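AT-less polyketide synthase (Streptomyces platensis subsp. rosaceus, PDB 4QYR) probably catalyses the decarboxylative condensation that lengthens a polyketide chain, as ketosynthase domain KS3 of MgsE in isomigrastatin biosynthesis. Local coordinates at residues Tyr128-Asn133 with Leu203-Thr208. Residues are numbered along the deposited sequence; the frame is centred on the assembly and turned at random.
Sequences YHHLLN and LLSVDT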
loop_
_atom_site.group_PDB
_atom_site.type_symbol
_atom_site.label_atom_id
_atom_site.label_comp_id
_atom_site.label_asym_id
_atom_site.label_seq_id
_atom_site.Cartn_x
_atom_site.Cartn_y
_atom_site.Cartn_z
ATOM N N TYR A 128 -12.032 -15.014 -4.158
ATOM C CA TYR A 128 -12.308 -15.677 -5.436
ATOM C C TYR A 128 -11.279 -16.720 -5.802
ATOM O O TYR A 128 -11.613 -17.769 -6.353
ATOM C CB TYR A 128 -12.377 -14.655 -6.558
ATOM C CG TYR A 128 -13.036 -15.135 -7.830
ATOM C CD1 TYR A 128 -14.347 -15.586 -7.827
ATOM C CD2 TYR A 128 -12.374 -15.071 -9.049
ATOM C CE1 TYR A 128 -14.968 -16.003 -8.987
ATOM C CE2 TYR A 128 -12.989 -15.486 -10.221
ATOM C CZ TYR A 128 -14.287 -15.948 -10.179
ATOM O OH TYR A 128 -14.921 -16.359 -11.327
ATOM N N HIS A 129 -10.020 -16.411 -5.513
ATOM C CA HIS A 129 -8.906 -17.268 -5.876
ATOM C C HIS A 129 -9.012 -18.548 -5.093
ATOM O O HIS A 129 -8.682 -19.618 -5.600
ATOM C CB HIS A 129 -7.586 -16.571 -5.601
ATOM C CG HIS A 129 -6.414 -17.169 -6.312
ATOM N ND1 HIS A 129 -6.438 -18.431 -6.871
ATOM C CD2 HIS A 129 -5.178 -16.670 -6.559
ATOM C CE1 HIS A 129 -5.271 -18.683 -7.435
ATOM N NE2 HIS A 129 -4.490 -17.629 -7.262
ATOM N N HIS A 130 -9.486 -18.438 -3.857
ATOM C CA HIS A 130 -9.765 -19.621 -3.061
ATOM C C HIS A 130 -10.886 -20.408 -3.735
ATOM O O HIS A 130 -10.807 -21.643 -3.864
ATOM C CB HIS A 130 -10.138 -19.254 -1.621
ATOM C CG HIS A 130 -8.984 -18.767 -0.795
ATOM N ND1 HIS A 130 -9.097 -17.732 0.109
ATOM C CD2 HIS A 130 -7.693 -19.181 -0.730
ATOM C CE1 HIS A 130 -7.928 -17.525 0.690
ATOM N NE2 HIS A 130 -7.060 -18.390 0.200
ATOM N N LEU A 131 -11.910 -19.685 -4.192
ATOM C CA LEU A 131 -13.073 -20.296 -4.821
ATOM C C LEU A 131 -12.695 -21.094 -6.062
ATOM O O LEU A 131 -13.250 -22.166 -6.299
ATOM C CB LEU A 131 -14.098 -19.231 -5.189
ATOM C CG LEU A 131 -15.368 -19.730 -5.879
ATOM C CD1 LEU A 131 -16.059 -20.778 -5.017
ATOM C CD2 LEU A 131 -16.306 -18.579 -6.185
ATOM N N LEU A 132 -11.759 -20.558 -6.847
ATOM C CA LEU A 132 -11.265 -21.218 -8.056
ATOM C C LEU A 132 -10.589 -22.523 -7.722
ATOM O O LEU A 132 -10.790 -23.545 -8.381
ATOM C CB LEU A 132 -10.258 -20.337 -8.799
ATOM C CG LEU A 132 -10.756 -19.089 -9.514
ATOM C CD1 LEU A 132 -9.633 -18.501 -10.323
ATOM C CD2 LEU A 132 -11.932 -19.444 -10.401
ATOM N N ASN A 133 -9.743 -22.471 -6.706
ATOM C CA ASN A 133 -8.993 -23.648 -6.327
ATOM C C ASN A 133 -9.923 -24.719 -5.805
ATOM O O ASN A 133 -9.789 -25.892 -6.155
ATOM C CB ASN A 133 -7.934 -23.286 -5.298
ATOM C CG ASN A 133 -6.819 -22.467 -5.895
ATOM O OD1 ASN A 133 -6.976 -21.886 -6.967
ATOM N ND2 ASN A 133 -5.692 -22.408 -5.207
ATOM N N LEU A 203 -17.612 -10.891 -0.652
ATOM C CA LEU A 203 -17.605 -12.111 0.144
ATOM C C LEU A 203 -17.836 -13.344 -0.746
ATOM O O LEU A 203 -18.975 -13.715 -1.027
ATOM C CB LEU A 203 -18.669 -12.010 1.233
ATOM C CG LEU A 203 -18.763 -10.623 1.867
ATOM C CD1 LEU A 203 -20.069 -10.464 2.618
ATOM C CD2 LEU A 203 -17.619 -10.428 2.812
ATOM N N LEU A 204 -16.750 -13.973 -1.182
ATOM C CA LEU A 204 -16.840 -14.989 -2.215
ATOM C C LEU A 204 -16.333 -16.342 -1.751
ATOM O O LEU A 204 -16.207 -17.264 -2.561
ATOM C CB LEU A 204 -16.070 -14.540 -3.458
ATOM C CG LEU A 204 -16.592 -13.238 -4.077
ATOM C CD1 LEU A 204 -15.766 -12.829 -5.285
ATOM C CD2 LEU A 204 -18.076 -13.356 -4.441
ATOM N N SER A 205 -16.042 -16.464 -0.456
ATOM C CA SER A 205 -15.613 -17.750 0.105
ATOM C C SER A 205 -15.914 -17.869 1.591
ATOM O O SER A 205 -16.253 -16.895 2.258
ATOM C CB SER A 205 -14.116 -17.974 -0.111
ATOM O OG SER A 205 -13.379 -17.571 1.041
ATOM N N VAL A 206 -15.761 -19.084 2.095
ATOM C CA VAL A 206 -16.041 -19.416 3.486
ATOM C C VAL A 206 -14.927 -19.023 4.446
ATOM O O VAL A 206 -15.193 -18.623 5.580
ATOM C CB VAL A 206 -16.267 -20.916 3.643
ATOM C CG1 VAL A 206 -16.785 -21.217 5.015
ATOM C CG2 VAL A 206 -17.248 -21.392 2.613
ATOM N N ASP A 207 -13.689 -19.161 3.976
ATOM C CA ASP A 207 -12.492 -18.987 4.786
ATOM C C ASP A 207 -12.572 -17.893 5.846
ATOM O O ASP A 207 -12.443 -18.178 7.040
ATOM C CB ASP A 207 -11.294 -18.708 3.875
ATOM C CG ASP A 207 -10.966 -19.884 2.967
ATOM O OD1 ASP A 207 -10.008 -20.639 3.289
ATOM O OD2 ASP A 207 -11.663 -20.044 1.934
ATOM N N THR A 208 -12.787 -16.649 5.425
ATOM C CA THR A 208 -12.767 -15.557 6.388
ATOM C C THR A 208 -14.001 -15.570 7.284
ATOM O O THR A 208 -13.936 -15.168 8.440
ATOM C CB THR A 208 -12.647 -14.202 5.698
ATOM O OG1 THR A 208 -11.627 -14.270 4.700
ATOM C CG2 THR A 208 -12.284 -13.120 6.699
#
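L204 meets Y128 where the loop following strand 194-201 of the thiolase-type ketosynthase fold runs beside helix 127-135. The loop leads into helix 207-214, and no hydrogen bond joins the two segments: side-chain packing does the work. L204 brings its CD1 methyl obliquely to the tyrosine, 4.0 Å from Y128 CD1 and nearly as close to Y128 CB. The ring is placed for this by a chi1 of -163°, which swings CG to the far side from the backbone N, and its hydroxyl is hydrogen-bonded to the carbonyl of E86. P90, at the start of helix 90-106, packs on both side chains, while D127, one residue before Y128, accepts a hydrogen bond from the backbone N of L204. One turn along the helix, L131 lays its CD2 methyl 3.9 Å from the carbonyl oxygen L204 O, and Y51 packs against L131 and S205 alike. S205 points its CB at the helix, but its hydroxyl turns along its own segment, where S205 OG donates to D207 OD2 over 3.1 Å, meeting that oxygen on its anti side. The same carboxylate lies stacked on the imidazole of H130, the two planes 26° apart. The dimer interface lies here too: D207 OD1 accepts a hydrogen bond from N133 of the second subunit, and H130 meets the ring of H129 of that subunit. Within the chain, D207 OD1 sits over one face of the H130 ring, and D207 OD2 comes to 3.9 Å from H130 ND1.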